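Long-range contacts in putative thioesterase (Novosphingobium aromaticivorans, PDB 3CJY), which probably hydrolyses acyl-CoA thioesters as a two-subunit thioesterase built from paired hot-dog domains, and carries a bound calcium ion: residues 165-170 and 219-224; 50-55 and 105-110; 65-70 and 98-103. All coordinates share one frame; numbering follows the deposited sequence. Where two conformers were deposited one is given.

Contact 1 (165-170 and 219-224); sequences RLWLRR and WCLCDM
Trp219 lies with one face of its indole under the side chain of Arg169. Arg169 CB lies over that face, 3.6 Å from the centroid of the six-membered ring, in a CH-pi contact. With CG anti to the backbone N (chi1 -176°) and a bend at chi3, the arginine folds its guanidinium back over the same indole, the two planes 25° apart, and Arg169 CZ sits 3.5 Å from Trp219 CZ2. Its NH2 is taken by a salt bridge to Glu150 on strand 149-153. The neighbouring indole of Trp167 is covered in turn by Leu221, whose CB is 4.0 Å from the centroid of the six-membered ring, while Trp167 NE1 bonds to the carbonyl of Pro125. The side chains stand on two antiparallel strands of the C-terminal hot-dog domain, with Leu166-Cys222 and Leu168-Cys220 as hydrogen-bonded pairs, the shortest of the four backbone bonds being Cys222 N to Leu166 O at 2.7 Å. The other sheet face is apolar and suits small thiols beside leucines: Leu168 CD1 rests 3.5 Å from Cys222 CB, and helix 178-185 covers Leu168 and Cys220 through Phe184. At the far end Arg165 NE makes a nearly straight salt bridge of 2.9 Å to Asp223 OD1; OD1 lies in the guanidinium plane, while NE meets it from 46° above the carboxylate plane. A water joins Arg165 NH2 to Asp223 OD2, which also accepts from Trp241.

Contact 2 (50-55 and 105-110); sequences ETVGRP and ISLGMR. With CA (calcium ion), chain B.
Pro55 O receives the backbone N-H of Gly108 at 2.8 Å, and it also lies 3.2 Å from Leu107 CA. Beside this bond the side chains of Pro55 and Met109, a selenomethionine, cross at about a right angle, Pro55 CG 3.7 Å from Met109 CB. Replacing the proline with glycine would probably leave Met109 CB without its apolar neighbour and let the backbone before strand 56-63 flex more. In the conformer described, Arg54 presents its aliphatic part, chi1 of 62° bringing CG to 3.6 Å from Leu107 CB. Arg54 O, buried here, has no polar partner, and Leu107 CD2 approaches it to 3.4 Å. The contact thus joins the exit of helix 37-52, the long helix of the N-terminal hot-dog domain, to the end of strand 98-107. Gly108 adopts backbone angles at which a CB would strike the preceding carbonyl O. Farther out, water accepts from Met109 N and, in that same conformer, from Arg54 NH2 (2.9 Å), while Arg54 NH1 donates to the carbonyl of Gly83. In the last helical turn Thr51 O binds calcium at 2.3 Å, together with Asp14 and a water. Arg110 reaches the second subunit, where its NH1 bonds to the carbonyls of Leu257 and Gly232.

Contact 3 (65-70 and 98-103); sequences SFTPLG and RLVFHS
The guanidinium of Arg98 meets the 65-70 segment with its edge, and two of its N-H groups are spent on neighbouring residues there. Arg98 NH2 donates to Phe66 O at 2.9 Å; the oxygen lies in the guanidinium plane, and the donor N sits nearly along the C=O axis. In the conformer of Ser65 described, Arg98 NE donates to Ser65 OG over a long 3.3 Å, again close to the plane. Together the two bonds probably help to fix the rotation of the flat group, and Pro68 CD lies beyond Arg98 NH2, 4.1 Å away. Arginine suits the place because its chain, extended through CG and CD and then bent at chi3 (80°), can turn its planar end back to the loop. Ser65 is small enough to sit against the strand and still offer an acceptor: chi1 of -178° turns OG to the side opposite its own N and so carries the hydroxyl to Arg98 NE. Phe66 leaves the backbone away from strand 98-107, and its ring packs edge-to-face with Tyr34.

Further along, Ser65 N donates to Val100 O at 3.2 Å; the N-H is straight on the oxygen, but the donor is tilted 32° from the carbonyl plane. Beyond it the branched side chain of Val100 crosses Thr67 at about a right angle, Val100 CG2 lying 3.5 Å from Thr67 OG1. Val95 touches both of these side chains, and Leu73 also packs on Val100, so a beta-branched apolar residue fits this buried position. Leu99, leaving the backbone away from the loop, packs on Leu80 of the second subunit. Here the loop leaving strand 56-63 is tied to the start of strand 98-107 in the N-terminal hot-dog domain, where Val100 and Phe101 together face Gly93 in a classic beta bulge.

How the contacts relate
From the N terminus, the chain first leaves helix 37-52 at residues 50-55 and later returns at 105-110, where contact 2 closes a loop that is largely strand. Contact 3 falls wholly within that loop, between 65-70 and 98-103. Both use strand 98-107, one near each end, with centres about 24 Å apart, and both reach the second subunit. Contact 1 opens only after they have closed, in the C-terminal acyl-CoA thioesterase domain, and its loop carries helices 178-185 and 188-196. No loops cross. Strand 56-63 of the N-terminal half pairs with strand 203-211 of the C-terminal half, linking the two units of a double hot-dog fold.

Contact 1 (165-170 and 219-224)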
loop_
_atom_site.group_PDB
_atom_site.type_symbol
_atom_site.label_atom_id
_atom_site.label_comp_id
_atom_site.label_asym_id
_atom_site.label_seq_id
_atom_site.Cartn_x
_atom_site.Cartn_y
_atom_site.Cartn_z
ATOM N N ARG A 165 -8.198 -0.647 -17.823
ATOM C CA ARG A 165 -9.454 -0.127 -17.253
ATOM C C ARG A 165 -10.614 -1.037 -17.612
ATOM O O ARG A 165 -10.908 -1.271 -18.774
ATOM C CB ARG A 165 -9.710 1.291 -17.707
ATOM C CG ARG A 165 -8.663 2.255 -17.271
ATOM C CD ARG A 165 -8.729 3.608 -17.922
ATOM N NE ARG A 165 -7.932 4.544 -17.152
ATOM C CZ ARG A 165 -7.293 5.579 -17.651
ATOM N NH1 ARG A 165 -7.313 5.784 -18.955
ATOM N NH2 ARG A 165 -6.616 6.378 -16.846
ATOM N N LEU A 166 -11.179 -1.650 -16.577
ATOM C CA LEU A 166 -12.288 -2.590 -16.712
ATOM C C LEU A 166 -13.513 -2.135 -15.911
ATOM O O LEU A 166 -13.376 -1.621 -14.797
ATOM C CB LEU A 166 -11.835 -3.959 -16.150
ATOM C CG LEU A 166 -10.595 -4.569 -16.763
ATOM C CD1 LEU A 166 -10.299 -5.878 -15.971
ATOM C CD2 LEU A 166 -10.823 -4.897 -18.182
ATOM N N TRP A 167 -14.696 -2.354 -16.472
ATOM C CA TRP A 167 -15.930 -2.253 -15.724
ATOM C C TRP A 167 -16.186 -3.654 -15.147
ATOM O O TRP A 167 -16.200 -4.669 -15.866
ATOM C CB TRP A 167 -17.125 -1.819 -16.581
ATOM C CG TRP A 167 -17.175 -0.387 -16.940
ATOM C CD1 TRP A 167 -16.978 0.146 -18.174
ATOM C CD2 TRP A 167 -17.449 0.706 -16.069
ATOM N NE1 TRP A 167 -17.143 1.499 -18.135
ATOM C CE2 TRP A 167 -17.393 1.885 -16.849
ATOM C CE3 TRP A 167 -17.717 0.822 -14.723
ATOM C CZ2 TRP A 167 -17.655 3.156 -16.304
ATOM C CZ3 TRP A 167 -17.961 2.082 -14.185
ATOM C CH2 TRP A 167 -17.934 3.218 -14.968
ATOM N N LEU A 168 -16.424 -3.700 -13.847
ATOM C CA LEU A 168 -16.682 -4.949 -13.131
ATOM C C LEU A 168 -17.998 -4.900 -12.388
ATOM O O LEU A 168 -18.346 -3.905 -11.805
ATOM C CB LEU A 168 -15.587 -5.236 -12.091
ATOM C CG LEU A 168 -14.159 -5.282 -12.617
ATOM C CD1 LEU A 168 -13.204 -5.431 -11.393
ATOM C CD2 LEU A 168 -13.957 -6.370 -13.662
ATOM N N ARG A 169 -18.734 -5.995 -12.438
ATOM C CA ARG A 169 -19.996 -6.057 -11.727
ATOM C C ARG A 169 -20.228 -7.471 -11.228
ATOM O O ARG A 169 -20.154 -8.442 -12.026
ATOM C CB ARG A 169 -21.156 -5.635 -12.623
ATOM C CG ARG A 169 -22.465 -5.621 -11.813
ATOM C CD ARG A 169 -23.632 -5.110 -12.598
ATOM N NE ARG A 169 -23.964 -5.876 -13.796
ATOM C CZ ARG A 169 -24.919 -5.479 -14.648
ATOM N NH1 ARG A 169 -25.603 -4.372 -14.395
ATOM N NH2 ARG A 169 -25.201 -6.169 -15.755
ATOM N N ARG A 170 -20.485 -7.584 -9.934
ATOM C CA ARG A 170 -20.848 -8.890 -9.340
ATOM C C ARG A 170 -22.203 -9.334 -9.863
ATOM O O ARG A 170 -23.220 -8.598 -9.776
ATOM C CB ARG A 170 -20.874 -8.855 -7.816
ATOM C CG ARG A 170 -19.484 -8.857 -7.221
ATOM C CD ARG A 170 -19.477 -8.658 -5.797
ATOM N NE ARG A 170 -20.126 -9.752 -5.134
ATOM C CZ ARG A 170 -19.883 -10.069 -3.867
ATOM N NH1 ARG A 170 -18.979 -9.385 -3.172
ATOM N NH2 ARG A 170 -20.508 -11.095 -3.314
ATOM N N TRP A 219 -21.991 -1.240 -11.117
ATOM C CA TRP A 219 -20.726 -1.263 -11.825
ATOM C C TRP A 219 -19.640 -0.527 -11.067
ATOM O O TRP A 219 -19.877 0.493 -10.418
ATOM C CB TRP A 219 -20.856 -0.622 -13.194
ATOM C CG TRP A 219 -21.668 -1.409 -14.148
ATOM C CD1 TRP A 219 -22.947 -1.186 -14.523
ATOM C CD2 TRP A 219 -21.234 -2.578 -14.854
ATOM N NE1 TRP A 219 -23.362 -2.159 -15.435
ATOM C CE2 TRP A 219 -22.318 -3.023 -15.640
ATOM C CE3 TRP A 219 -20.027 -3.300 -14.891
ATOM C CZ2 TRP A 219 -22.216 -4.130 -16.489
ATOM C CZ3 TRP A 219 -19.941 -4.415 -15.685
ATOM C CH2 TRP A 219 -21.027 -4.822 -16.486
ATOM N N CYS A 220 -18.459 -1.103 -11.150
ATOM C CA CYS A 220 -17.266 -0.506 -10.553
ATOM C C CYS A 220 -16.215 -0.328 -11.661
ATOM O O CYS A 220 -15.956 -1.283 -12.423
ATOM C CB CYS A 220 -16.769 -1.418 -9.448
ATOM S SG CYS A 220 -15.174 -0.887 -8.735
ATOM N N LEU A 221 -15.677 0.885 -11.806
ATOM C CA LEU A 221 -14.563 1.102 -12.722
ATOM C C LEU A 221 -13.295 0.706 -11.955
ATOM O O LEU A 221 -12.922 1.352 -10.964
ATOM C CB LEU A 221 -14.476 2.543 -13.186
ATOM C CG LEU A 221 -13.359 2.761 -14.191
ATOM C CD1 LEU A 221 -13.504 1.889 -15.448
ATOM C CD2 LEU A 221 -13.285 4.250 -14.526
ATOM N N CYS A 222 -12.633 -0.322 -12.496
ATOM C CA CYS A 222 -11.399 -0.909 -11.959
ATOM C C CYS A 222 -10.282 -0.328 -12.843
ATOM O O CYS A 222 -10.020 -0.766 -13.964
ATOM C CB CYS A 222 -11.472 -2.433 -11.992
ATOM S SG CYS A 222 -9.945 -3.229 -11.488
ATOM N N ASP A 223 -9.658 0.710 -12.301
ATOM C CA ASP A 223 -8.714 1.562 -13.028
ATOM C C ASP A 223 -7.285 1.334 -12.548
ATOM O O ASP A 223 -6.891 1.860 -11.520
ATOM C CB ASP A 223 -9.225 3.001 -12.720
ATOM C CG ASP A 223 -8.463 4.104 -13.416
ATOM O OD1 ASP A 223 -7.689 3.828 -14.335
ATOM O OD2 ASP A 223 -8.686 5.272 -13.000
HETATM N N MSE A 224 -6.543 0.560 -13.338
HETATM C CA MSE A 224 -5.241 -0.000 -13.003
HETATM C C MSE A 224 -4.077 0.461 -13.811
HETATM O O MSE A 224 -4.176 0.784 -15.007
HETATM C CB MSE A 224 -5.312 -1.550 -13.155
HETATM C CG MSE A 224 -6.367 -2.211 -12.300
HETATM SE SE MSE A 224 -6.575 -4.093 -12.413
HETATM C CE MSE A 224 -7.453 -4.115 -14.120
HETATM O O HOH W 1 -7.222 7.086 -14.030
#

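Contact 2 (50-55 and 105-110)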
loop_
_atom_site.group_PDB
_atom_site.type_symbol
_atom_site.label_atom_id
_atom_site.label_comp_id
_atom_site.label_asym_id
_atom_site.label_seq_id
_atom_site.Cartn_x
_atom_site.Cartn_y
_atom_site.Cartn_z
ATOM N N GLU A 50 -15.869 -6.918 12.026
ATOM C CA GLU A 50 -16.879 -7.649 12.818
ATOM C C GLU A 50 -16.402 -7.761 14.274
ATOM O O GLU A 50 -17.177 -7.661 15.233
ATOM C CB GLU A 50 -17.113 -9.026 12.162
ATOM C CG GLU A 50 -18.576 -9.455 12.016
ATOM C CD GLU A 50 -19.069 -10.226 13.178
ATOM O OE1 GLU A 50 -18.198 -10.756 13.907
ATOM O OE2 GLU A 50 -20.308 -10.313 13.362
ATOM N N THR A 51 -15.109 -7.956 14.449
ATOM C CA THR A 51 -14.542 -8.074 15.796
ATOM C C THR A 51 -14.473 -6.716 16.461
ATOM O O THR A 51 -14.849 -6.582 17.607
ATOM C CB THR A 51 -13.139 -8.659 15.748
ATOM O OG1 THR A 51 -13.230 -9.992 15.257
ATOM C CG2 THR A 51 -12.482 -8.649 17.122
ATOM N N VAL A 52 -14.064 -5.691 15.731
ATOM C CA VAL A 52 -13.903 -4.354 16.316
ATOM C C VAL A 52 -15.204 -3.548 16.388
ATOM O O VAL A 52 -15.379 -2.712 17.269
ATOM C CB VAL A 52 -12.781 -3.565 15.592
ATOM C CG1 VAL A 52 -12.834 -2.143 15.948
ATOM C CG2 VAL A 52 -11.415 -4.155 15.963
ATOM N N GLY A 53 -16.089 -3.763 15.431
ATOM C CA GLY A 53 -17.378 -3.111 15.427
ATOM C C GLY A 53 -17.348 -1.749 14.799
ATOM O O GLY A 53 -18.152 -0.891 15.126
ATOM N N ARG A 54 -16.430 -1.562 13.862
ATOM C CA ARG A 54 -16.381 -0.324 13.115
ATOM C C ARG A 54 -15.792 -0.607 11.742
ATOM O O ARG A 54 -15.217 -1.669 11.499
ATOM C CB ARG A 54 -15.614 0.742 13.870
ATOM C CG ARG A 54 -14.202 0.386 14.120
ATOM C CD ARG A 54 -13.804 0.857 15.495
ATOM N NE ARG A 54 -13.795 2.304 15.619
ATOM C CZ ARG A 54 -13.513 2.932 16.754
ATOM N NH1 ARG A 54 -13.243 2.223 17.848
ATOM N NH2 ARG A 54 -13.502 4.254 16.803
ATOM N N PRO A 55 -15.949 0.346 10.835
ATOM C CA PRO A 55 -15.545 0.124 9.455
ATOM C C PRO A 55 -14.057 0.279 9.168
ATOM O O PRO A 55 -13.354 1.011 9.854
ATOM C CB PRO A 55 -16.345 1.179 8.670
ATOM C CG PRO A 55 -16.832 2.135 9.656
ATOM C CD PRO A 55 -16.577 1.649 11.050
ATOM N N ILE A 105 -4.646 -3.874 9.832
ATOM C CA ILE A 105 -5.856 -3.158 9.456
ATOM C C ILE A 105 -6.195 -2.035 10.443
ATOM O O ILE A 105 -6.073 -2.200 11.670
ATOM C CB ILE A 105 -7.052 -4.163 9.435
ATOM C CG1 ILE A 105 -6.762 -5.328 8.467
ATOM C CG2 ILE A 105 -8.375 -3.457 9.061
ATOM C CD1 ILE A 105 -7.746 -6.432 8.497
ATOM N N SER A 106 -6.546 -0.878 9.887
ATOM C CA SER A 106 -6.988 0.281 10.663
ATOM C C SER A 106 -8.479 0.428 10.434
ATOM O O SER A 106 -8.954 0.276 9.318
ATOM C CB SER A 106 -6.333 1.588 10.200
ATOM O OG SER A 106 -4.945 1.484 10.287
ATOM N N LEU A 107 -9.176 0.735 11.523
ATOM C CA LEU A 107 -10.633 0.866 11.531
ATOM C C LEU A 107 -11.040 2.136 12.235
ATOM O O LEU A 107 -10.378 2.578 13.147
ATOM C CB LEU A 107 -11.290 -0.349 12.191
ATOM C CG LEU A 107 -10.834 -1.699 11.631
ATOM C CD1 LEU A 107 -9.730 -2.294 12.530
ATOM C CD2 LEU A 107 -11.999 -2.673 11.508
ATOM N N GLY A 108 -12.119 2.726 11.761
ATOM C CA GLY A 108 -12.629 3.936 12.382
ATOM C C GLY A 108 -13.586 4.669 11.493
ATOM O O GLY A 108 -13.687 4.425 10.281
HETATM N N MSE A 109 -14.275 5.601 12.118
HETATM C CA MSE A 109 -15.234 6.400 11.416
HETATM C C MSE A 109 -15.582 7.519 12.379
HETATM O O MSE A 109 -16.152 7.287 13.444
HETATM C CB MSE A 109 -16.448 5.544 11.036
HETATM C CG MSE A 109 -17.357 6.253 10.043
HETATM SE SE MSE A 109 -19.116 5.399 9.720
HETATM C CE MSE A 109 -19.617 5.126 11.607
ATOM N N ARG A 110 -15.154 8.720 12.032
ATOM C CA ARG A 110 -15.319 9.890 12.890
ATOM C C ARG A 110 -16.419 10.837 12.422
ATOM O O ARG A 110 -16.595 11.068 11.243
ATOM C CB ARG A 110 -13.993 10.592 12.964
ATOM C CG ARG A 110 -12.924 9.654 13.440
ATOM C CD ARG A 110 -11.597 10.241 13.162
ATOM N NE ARG A 110 -11.298 11.372 14.016
ATOM C CZ ARG A 110 -10.392 12.296 13.727
ATOM N NH1 ARG A 110 -9.767 12.251 12.571
ATOM N NH2 ARG A 110 -10.138 13.294 14.579
HETATM CA CA CA B . -15.610 -7.301 19.692
HETATM O O HOH W 2 -13.500 6.229 14.628
HETATM O O HOH W 3 -13.615 -6.547 20.546
#

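Contact 3 (65-70 and 98-103)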
loop_
_atom_site.group_PDB
_atom_site.type_symbol
_atom_site.label_atom_id
_atom_site.label_comp_id
_atom_site.label_asym_id
_atom_site.label_seq_id
_atom_site.Cartn_x
_atom_site.Cartn_y
_atom_site.Cartn_z
ATOM N N SER A 65 1.794 -18.136 2.031
ATOM C CA SER A 65 1.589 -19.422 1.360
ATOM C C SER A 65 0.200 -19.503 0.744
ATOM O O SER A 65 -0.686 -18.710 1.059
ATOM C CB SER A 65 1.777 -20.570 2.344
ATOM O OG SER A 65 1.620 -21.821 1.705
ATOM N N PHE A 66 0.017 -20.509 -0.102
ATOM C CA PHE A 66 -1.239 -20.715 -0.833
ATOM C C PHE A 66 -2.270 -21.463 -0.018
ATOM O O PHE A 66 -1.947 -22.306 0.820
ATOM C CB PHE A 66 -1.023 -21.488 -2.165
ATOM C CG PHE A 66 -0.510 -20.644 -3.296
ATOM C CD1 PHE A 66 -1.377 -19.859 -4.048
ATOM C CD2 PHE A 66 0.834 -20.664 -3.649
ATOM C CE1 PHE A 66 -0.917 -19.074 -5.116
ATOM C CE2 PHE A 66 1.308 -19.871 -4.719
ATOM C CZ PHE A 66 0.419 -19.085 -5.457
ATOM N N THR A 67 -3.531 -21.118 -0.280
ATOM C CA THR A 67 -4.680 -21.782 0.331
ATOM C C THR A 67 -5.421 -22.561 -0.776
ATOM O O THR A 67 -6.157 -21.997 -1.562
ATOM C CB THR A 67 -5.625 -20.810 1.012
ATOM O OG1 THR A 67 -4.866 -20.025 1.929
ATOM C CG2 THR A 67 -6.748 -21.552 1.765
ATOM N N PRO A 68 -5.176 -23.861 -0.854
ATOM C CA PRO A 68 -5.820 -24.647 -1.875
ATOM C C PRO A 68 -7.326 -24.664 -1.784
ATOM O O PRO A 68 -7.926 -24.538 -0.704
ATOM C CB PRO A 68 -5.287 -26.067 -1.607
ATOM C CG PRO A 68 -4.090 -25.885 -0.722
ATOM C CD PRO A 68 -4.375 -24.675 0.066
ATOM N N LEU A 69 -7.953 -24.807 -2.940
ATOM C CA LEU A 69 -9.396 -25.053 -2.972
ATOM C C LEU A 69 -9.740 -26.177 -2.007
ATOM O O LEU A 69 -9.071 -27.215 -1.963
ATOM C CB LEU A 69 -9.823 -25.500 -4.366
ATOM C CG LEU A 69 -11.253 -25.918 -4.634
ATOM C CD1 LEU A 69 -12.288 -24.787 -4.400
ATOM C CD2 LEU A 69 -11.316 -26.432 -6.092
ATOM N N GLY A 70 -10.794 -25.960 -1.244
ATOM C CA GLY A 70 -11.277 -26.946 -0.316
ATOM C C GLY A 70 -10.723 -26.864 1.102
ATOM O O GLY A 70 -11.196 -27.578 2.002
ATOM N N ARG A 98 -0.799 -23.846 9.557
ATOM C CA ARG A 98 0.215 -23.237 8.680
ATOM C C ARG A 98 -0.172 -21.811 8.327
ATOM O O ARG A 98 -1.284 -21.572 7.907
ATOM C CB ARG A 98 0.360 -24.035 7.364
ATOM C CG ARG A 98 1.393 -23.427 6.367
ATOM C CD ARG A 98 1.528 -24.182 5.006
ATOM N NE ARG A 98 0.485 -23.897 4.005
ATOM C CZ ARG A 98 -0.663 -24.562 3.922
ATOM N NH1 ARG A 98 -0.924 -25.528 4.797
ATOM N NH2 ARG A 98 -1.554 -24.260 2.994
ATOM N N LEU A 99 0.756 -20.875 8.487
ATOM C CA LEU A 99 0.481 -19.472 8.126
ATOM C C LEU A 99 0.405 -19.279 6.618
ATOM O O LEU A 99 1.339 -19.604 5.877
ATOM C CB LEU A 99 1.562 -18.548 8.678
ATOM C CG LEU A 99 1.309 -17.054 8.631
ATOM C CD1 LEU A 99 0.102 -16.668 9.507
ATOM C CD2 LEU A 99 2.550 -16.314 9.064
ATOM N N VAL A 100 -0.717 -18.736 6.175
ATOM C CA VAL A 100 -0.929 -18.453 4.751
ATOM C C VAL A 100 -0.927 -16.944 4.464
ATOM O O VAL A 100 -0.574 -16.499 3.379
ATOM C CB VAL A 100 -2.169 -19.171 4.175
ATOM C CG1 VAL A 100 -1.967 -20.683 4.242
ATOM C CG2 VAL A 100 -3.450 -18.759 4.864
ATOM N N PHE A 101 -1.266 -16.152 5.471
ATOM C CA PHE A 101 -1.201 -14.687 5.365
ATOM C C PHE A 101 -1.282 -14.020 6.728
ATOM O O PHE A 101 -1.724 -14.612 7.676
ATOM C CB PHE A 101 -2.260 -14.081 4.375
ATOM C CG PHE A 101 -3.699 -14.193 4.828
ATOM C CD1 PHE A 101 -4.195 -13.402 5.839
ATOM C CD2 PHE A 101 -4.560 -15.053 4.195
ATOM C CE1 PHE A 101 -5.513 -13.517 6.235
ATOM C CE2 PHE A 101 -5.864 -15.189 4.616
ATOM C CZ PHE A 101 -6.331 -14.406 5.621
ATOM N N HIS A 102 -0.764 -12.796 6.797
ATOM C CA HIS A 102 -0.904 -11.950 7.975
ATOM C C HIS A 102 -1.194 -10.541 7.483
ATOM O O HIS A 102 -0.785 -10.124 6.392
ATOM C CB HIS A 102 0.289 -12.013 8.920
ATOM C CG HIS A 102 1.531 -11.397 8.353
ATOM N ND1 HIS A 102 1.880 -10.077 8.594
ATOM C CD2 HIS A 102 2.512 -11.916 7.578
ATOM C CE1 HIS A 102 3.013 -9.813 7.959
ATOM N NE2 HIS A 102 3.418 -10.909 7.343
ATOM N N SER A 103 -1.886 -9.774 8.312
ATOM C CA SER A 103 -2.329 -8.441 7.918
ATOM C C SER A 103 -2.431 -7.466 9.063
ATOM O O SER A 103 -2.548 -7.837 10.217
ATOM C CB SER A 103 -3.690 -8.533 7.249
ATOM O OG SER A 103 -4.602 -9.019 8.182
#